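Long-range contacts in ribonuclease H (Uncultured organism, PDB 4IBN), which probably cleaves the RNA strand of RNA–DNA hybrids endonucleolytically, with magnesium as its cofactor: residues V19-E23 against H152-E156; R90-D96 against A140-V146. All coordinates share one frame; numbering follows the deposited sequence.

Contact 1 (V19-E23 against H152-E156)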
loop_
_atom_site.group_PDB
_atom_site.type_symbol
_atom_site.label_atom_id
_atom_site.label_comp_id
_atom_site.label_asym_id
_atom_site.label_seq_id
_atom_site.Cartn_x
_atom_site.Cartn_y
_atom_site.Cartn_z
ATOM N N VAL A 19 -7.620 -0.410 2.060
ATOM C CA VAL A 19 -6.493 -1.035 1.437
ATOM C C VAL A 19 -5.504 -1.494 2.497
ATOM O O VAL A 19 -5.308 -0.813 3.421
ATOM C CB VAL A 19 -5.816 -0.023 0.538
ATOM C CG1 VAL A 19 -4.514 -0.526 0.079
ATOM C CG2 VAL A 19 -6.723 0.299 -0.614
ATOM N N TYR A 20 -4.991 -2.706 2.338
ATOM C CA TYR A 20 -4.064 -3.279 3.275
ATOM C C TYR A 20 -2.856 -3.725 2.495
ATOM O O TYR A 20 -2.973 -4.552 1.681
ATOM C CB TYR A 20 -4.678 -4.488 4.016
ATOM C CG TYR A 20 -5.904 -4.122 4.799
ATOM C CD1 TYR A 20 -5.805 -3.716 6.074
ATOM C CD2 TYR A 20 -7.149 -4.162 4.224
ATOM C CE1 TYR A 20 -6.894 -3.351 6.767
ATOM C CE2 TYR A 20 -8.228 -3.814 4.913
ATOM C CZ TYR A 20 -8.097 -3.391 6.195
ATOM O OH TYR A 20 -9.150 -3.012 6.956
ATOM N N ALA A 21 -1.707 -3.162 2.819
ATOM C CA ALA A 21 -0.509 -3.357 2.033
ATOM C C ALA A 21 0.641 -3.886 2.867
ATOM O O ALA A 21 0.682 -3.643 4.015
ATOM C CB ALA A 21 -0.129 -2.077 1.400
ATOM N N ASP A 22 1.520 -4.660 2.240
ATOM C CA ASP A 22 2.732 -5.151 2.877
ATOM C C ASP A 22 3.809 -5.379 1.857
ATOM O O ASP A 22 3.564 -5.351 0.729
ATOM C CB ASP A 22 2.536 -6.423 3.690
ATOM C CG ASP A 22 3.723 -6.716 4.586
ATOM O OD1 ASP A 22 4.138 -5.856 5.279
ATOM O OD2 ASP A 22 4.302 -7.768 4.525
ATOM N N GLU A 23 5.020 -5.538 2.340
ATOM C CA GLU A 23 6.141 -5.812 1.468
ATOM C C GLU A 23 7.057 -6.814 2.120
ATOM O O GLU A 23 7.048 -6.928 3.299
ATOM C CB GLU A 23 6.908 -4.548 1.169
ATOM C CG GLU A 23 7.517 -3.841 2.362
ATOM C CD GLU A 23 6.451 -3.366 3.346
ATOM O OE1 GLU A 23 5.534 -2.696 2.903
ATOM O OE2 GLU A 23 6.509 -3.676 4.533
ATOM N N HIS A 152 -3.155 -9.270 12.656
ATOM C CA HIS A 152 -4.130 -8.491 11.905
ATOM C C HIS A 152 -4.328 -9.259 10.617
ATOM O O HIS A 152 -3.455 -9.324 9.851
ATOM C CB HIS A 152 -3.549 -7.113 11.623
ATOM C CG HIS A 152 -4.482 -6.160 10.949
ATOM N ND1 HIS A 152 -4.953 -6.347 9.681
ATOM C CD2 HIS A 152 -4.967 -4.963 11.352
ATOM C CE1 HIS A 152 -5.728 -5.337 9.351
ATOM N NE2 HIS A 152 -5.737 -4.473 10.339
ATOM N N ALA A 153 -5.514 -9.815 10.396
ATOM C CA ALA A 153 -5.686 -10.753 9.326
ATOM C C ALA A 153 -5.419 -10.216 7.950
ATOM O O ALA A 153 -4.753 -10.820 7.203
ATOM C CB ALA A 153 -7.070 -11.324 9.360
ATOM N N GLN A 154 -5.978 -9.071 7.641
ATOM C CA GLN A 154 -5.743 -8.521 6.337
ATOM C C GLN A 154 -4.279 -8.179 6.089
ATOM O O GLN A 154 -3.813 -8.282 5.016
ATOM C CB GLN A 154 -6.646 -7.325 6.085
ATOM C CG GLN A 154 -8.097 -7.657 5.972
ATOM C CD GLN A 154 -8.865 -7.270 7.205
ATOM O OE1 GLN A 154 -8.394 -7.391 8.274
ATOM N NE2 GLN A 154 -10.042 -6.764 7.000
ATOM N N ASN A 155 -3.607 -7.686 7.109
ATOM C CA ASN A 155 -2.200 -7.390 6.997
ATOM C C ASN A 155 -1.393 -8.646 6.756
ATOM O O ASN A 155 -0.528 -8.635 5.976
ATOM C CB ASN A 155 -1.667 -6.678 8.214
ATOM C CG ASN A 155 -0.160 -6.627 8.243
ATOM O OD1 ASN A 155 0.414 -5.772 7.643
ATOM N ND2 ASN A 155 0.452 -7.546 8.937
ATOM N N GLU A 156 -1.718 -9.703 7.459
ATOM C CA GLU A 156 -1.046 -10.959 7.269
ATOM C C GLU A 156 -1.298 -11.548 5.910
ATOM O O GLU A 156 -0.458 -12.199 5.412
ATOM C CB GLU A 156 -1.242 -11.953 8.424
ATOM C CG GLU A 156 -0.892 -11.391 9.784
ATOM C CD GLU A 156 -0.114 -12.330 10.712
ATOM O OE1 GLU A 156 0.459 -13.286 10.225
ATOM O OE2 GLU A 156 -0.127 -12.155 11.930
HETATM O O HOH W 1 -1.377 -4.126 5.970
#

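Contact 2 (R90-D96 against A140-V146)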
loop_
_atom_site.group_PDB
_atom_site.type_symbol
_atom_site.label_atom_id
_atom_site.label_comp_id
_atom_site.label_asym_id
_atom_site.label_seq_id
_atom_site.Cartn_x
_atom_site.Cartn_y
_atom_site.Cartn_z
ATOM N N ARG A 90 -11.845 7.701 -1.908
ATOM C CA ARG A 90 -11.446 7.839 -0.534
ATOM C C ARG A 90 -10.842 6.486 -0.090
ATOM O O ARG A 90 -11.392 5.510 -0.343
ATOM C CB ARG A 90 -12.631 8.192 0.328
ATOM C CG ARG A 90 -13.094 9.558 0.117
ATOM C CD ARG A 90 -14.401 9.843 0.868
ATOM N NE ARG A 90 -15.509 9.332 0.109
ATOM C CZ ARG A 90 -16.686 9.080 0.608
ATOM N NH1 ARG A 90 -16.924 9.306 1.856
ATOM N NH2 ARG A 90 -17.627 8.590 -0.157
ATOM N N VAL A 91 -9.683 6.503 0.537
ATOM C CA VAL A 91 -8.960 5.301 0.849
ATOM C C VAL A 91 -8.483 5.323 2.275
ATOM O O VAL A 91 -7.899 6.230 2.684
ATOM C CB VAL A 91 -7.728 5.144 -0.065
ATOM C CG1 VAL A 91 -6.975 3.896 0.232
ATOM C CG2 VAL A 91 -8.140 5.223 -1.513
ATOM N N VAL A 92 -8.700 4.240 2.982
ATOM C CA VAL A 92 -8.023 4.034 4.223
ATOM C C VAL A 92 -6.905 3.067 3.913
ATOM O O VAL A 92 -7.192 1.992 3.523
ATOM C CB VAL A 92 -8.943 3.392 5.255
ATOM C CG1 VAL A 92 -8.199 3.166 6.522
ATOM C CG2 VAL A 92 -10.112 4.258 5.508
ATOM N N PHE A 93 -5.655 3.493 4.073
ATOM C CA PHE A 93 -4.513 2.686 3.692
ATOM C C PHE A 93 -3.785 2.272 4.937
ATOM O O PHE A 93 -3.283 3.069 5.613
ATOM C CB PHE A 93 -3.587 3.496 2.758
ATOM C CG PHE A 93 -2.480 2.704 2.081
ATOM C CD1 PHE A 93 -2.550 2.377 0.768
ATOM C CD2 PHE A 93 -1.332 2.404 2.738
ATOM C CE1 PHE A 93 -1.570 1.725 0.165
ATOM C CE2 PHE A 93 -0.357 1.757 2.127
ATOM C CZ PHE A 93 -0.479 1.410 0.841
ATOM N N THR A 94 -3.794 0.976 5.193
ATOM C CA THR A 94 -3.160 0.425 6.350
ATOM C C THR A 94 -1.966 -0.446 5.994
ATOM O O THR A 94 -2.069 -1.311 5.242
ATOM C CB THR A 94 -4.160 -0.442 7.187
ATOM O OG1 THR A 94 -5.287 0.336 7.547
ATOM C CG2 THR A 94 -3.502 -0.943 8.413
ATOM N N THR A 95 -0.837 -0.151 6.605
ATOM C CA THR A 95 0.387 -0.843 6.304
ATOM C C THR A 95 1.217 -1.054 7.533
ATOM O O THR A 95 1.050 -0.371 8.458
ATOM C CB THR A 95 1.208 -0.073 5.301
ATOM O OG1 THR A 95 2.425 -0.753 5.069
ATOM C CG2 THR A 95 1.466 1.289 5.772
ATOM N N ASP A 96 2.084 -2.057 7.491
ATOM C CA ASP A 96 3.107 -2.279 8.500
ATOM C C ASP A 96 4.298 -1.337 8.379
ATOM O O ASP A 96 5.123 -1.303 9.219
ATOM C CB ASP A 96 3.628 -3.719 8.470
ATOM C CG ASP A 96 4.409 -4.034 7.216
ATOM O OD1 ASP A 96 4.103 -3.519 6.159
ATOM O OD2 ASP A 96 5.316 -4.837 7.261
ATOM N N ALA A 140 -8.213 10.896 -1.626
ATOM C CA ALA A 140 -8.109 11.292 -0.251
ATOM C C ALA A 140 -7.791 10.068 0.592
ATOM O O ALA A 140 -8.467 9.101 0.492
ATOM C CB ALA A 140 -9.367 11.909 0.188
ATOM N N VAL A 141 -6.727 10.159 1.382
ATOM C CA VAL A 141 -6.165 9.018 2.057
ATOM C C VAL A 141 -5.982 9.226 3.542
ATOM O O VAL A 141 -5.527 10.228 3.952
ATOM C CB VAL A 141 -4.839 8.607 1.440
ATOM C CG1 VAL A 141 -4.394 7.252 1.980
ATOM C CG2 VAL A 141 -4.935 8.542 -0.052
ATOM N N GLU A 142 -6.404 8.234 4.310
ATOM C CA GLU A 142 -6.102 8.185 5.708
ATOM C C GLU A 142 -5.056 7.121 5.840
ATOM O O GLU A 142 -5.295 6.027 5.505
ATOM C CB GLU A 142 -7.326 7.822 6.549
ATOM C CG GLU A 142 -6.991 7.558 7.987
ATOM C CD GLU A 142 -8.160 7.279 8.893
ATOM O OE1 GLU A 142 -9.290 7.396 8.487
ATOM O OE2 GLU A 142 -7.900 6.961 10.039
ATOM N N TRP A 143 -3.899 7.503 6.323
ATOM C CA TRP A 143 -2.782 6.595 6.434
ATOM C C TRP A 143 -2.744 5.968 7.825
ATOM O O TRP A 143 -2.772 6.687 8.771
ATOM C CB TRP A 143 -1.460 7.356 6.145
ATOM C CG TRP A 143 -1.410 8.030 4.801
ATOM C CD1 TRP A 143 -1.634 9.312 4.533
ATOM C CD2 TRP A 143 -1.101 7.421 3.559
ATOM N NE1 TRP A 143 -1.522 9.561 3.204
ATOM C CE2 TRP A 143 -1.186 8.397 2.585
ATOM C CE3 TRP A 143 -0.762 6.147 3.182
ATOM C CZ2 TRP A 143 -0.968 8.123 1.263
ATOM C CZ3 TRP A 143 -0.526 5.887 1.893
ATOM C CH2 TRP A 143 -0.637 6.850 0.940
ATOM N N ARG A 144 -2.706 4.646 7.929
ATOM C CA ARG A 144 -2.731 3.963 9.208
ATOM C C ARG A 144 -1.614 2.945 9.306
ATOM O O ARG A 144 -1.376 2.298 8.365
ATOM C CB ARG A 144 -4.036 3.188 9.375
ATOM C CG ARG A 144 -5.276 4.038 9.481
ATOM C CD ARG A 144 -6.437 3.258 9.979
ATOM N NE ARG A 144 -7.682 3.992 9.991
ATOM C CZ ARG A 144 -8.865 3.425 10.070
ATOM N NH1 ARG A 144 -8.968 2.135 10.151
ATOM N NH2 ARG A 144 -9.943 4.150 10.046
ATOM N N TRP A 145 -0.969 2.848 10.472
ATOM C CA TRP A 145 0.063 1.859 10.741
ATOM C C TRP A 145 -0.458 0.775 11.680
ATOM O O TRP A 145 -1.185 1.043 12.583
ATOM C CB TRP A 145 1.279 2.520 11.396
ATOM C CG TRP A 145 2.339 1.596 11.788
ATOM C CD1 TRP A 145 3.131 0.951 10.978
ATOM C CD2 TRP A 145 2.718 1.227 13.092
ATOM N NE1 TRP A 145 3.991 0.185 11.644
ATOM C CE2 TRP A 145 3.754 0.324 12.968
ATOM C CE3 TRP A 145 2.267 1.547 14.349
ATOM C CZ2 TRP A 145 4.354 -0.256 14.045
ATOM C CZ3 TRP A 145 2.872 0.975 15.416
ATOM C CH2 TRP A 145 3.895 0.080 15.251
ATOM N N VAL A 146 -0.053 -0.455 11.410
ATOM C CA VAL A 146 -0.214 -1.553 12.341
ATOM C C VAL A 146 1.063 -2.342 12.393
ATOM O O VAL A 146 1.789 -2.342 11.469
ATOM C CB VAL A 146 -1.319 -2.538 11.895
ATOM C CG1 VAL A 146 -2.693 -1.911 12.054
ATOM C CG2 VAL A 146 -1.088 -2.986 10.528
HETATM O O HOH W 2 -7.009 0.126 9.653
#

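Contact 1 (V19-E23 against H152-E156)
Tyr20 lies beneath the first turn of helix 153-168, joining a central strand of the RNase H fold's mixed sheet to the helix that covers this face. With chi1 at -60°, CG stands beside the backbone N and anti to the carbonyl carbon, which carries the phenol toward residues 152-154. Over one ring face sits Gln154, whose CB is 3.5 Å from Tyr20 CG in a CH-pi contact set toward the rim. The Gln154 chain bends at chi2, and its amide stacks above the ring with the two planes 22° apart. Glutamine suits the place because its methylene groups pack on the aromatic face while its buried NE2 is satisfied by Glu43 and the carbonyl of Glu197. His152 meets the same ring obliquely, its CE1 3.5 Å from Tyr20 CE1, and NE2 bonds to Glu197. Ala21 points its small methyl away, against helix 67-82, but its carbonyl faces a water 2.9 Å from Ala21 O and 3.0 Å from Asn155 OD1; the water could donate to both, although other acceptors compete for its protons. Asp22, probably the first residue of the DEDN active-site motif, comes only to 4.4 Å, between its OD1 and Asn155 OD1. His152, as N-cap, fixes the helix start, its ND1 accepting from Asn155 N at 3.2 Å, with the donor 27° out of the imidazole plane.

Contact 2 (R90-D96 against A140-V146)
Ala140 receives Val91 N on its carbonyl, 2.9 Å from N to O, and opens a parallel strand pairing in which Val91, Phe93 and Thr95 use both N-H and C=O toward strand 140-145. Val141 turns to the opposite face of the sheet, where its CG1 packs 3.9 Å from Phe93 CB and also covers the centre of the Trp143 ring. Glu142 bridges Val91 O and Phe93 N through its backbone; its carboxylate also binds the backbone N of Arg206 through OE1. Trp143 sends CZ3 over one face of the Phe93 ring, 3.7 Å from CD2, the planes inclined at 56°; a broad indole suits this buried, apolar side. Arg144 runs extended from CG to NE and lays its guanidinium on Val92, whose CG1 lies over the centre, 3.6 Å from NE. In the guanidinium plane, NE forms a salt bridge to Glu142 OE2 at 3.0 Å, and a water joins NH1 to Thr94 OG1. With the guanidinium cut back to an alanine, Glu142 OE2 is likely to lose its charged mate and Val92 CG1 its cover. Trp145 reaches forward, past its partner Thr95, to give NE1 to Asp96 O at 3.1 Å, the donor well above the carbonyl plane, and Val146 ends the pairing with its CG2 3.8 Å from Thr94 CG2. Strand 140-145 forms one edge of the sheet: strand 90-95 separates it from strand 16-25, while helices 67-82 and 98-113 pack on the face bearing Val141 and Trp143.

The two contacts have centres about 11 Å apart and share one mixed sheet, in which strands 16-25 and 90-95 are neighbours; a probable hydrogen bond from Val19 N to Val92 O joins them. Along the chain contact 2 is nested inside the loop closed by contact 1, and helix 153-168 follows directly after strand 140-145. Contact 2 thus builds the sheet outward to one of its edges, whereas contact 1 brings the chain back over the central strand. Their meeting point sets the carboxylates of Asp22 and Asp96 close together, consistent with a metal-binding active site of the RNase H family, with Asn159 of the covering helix nearby.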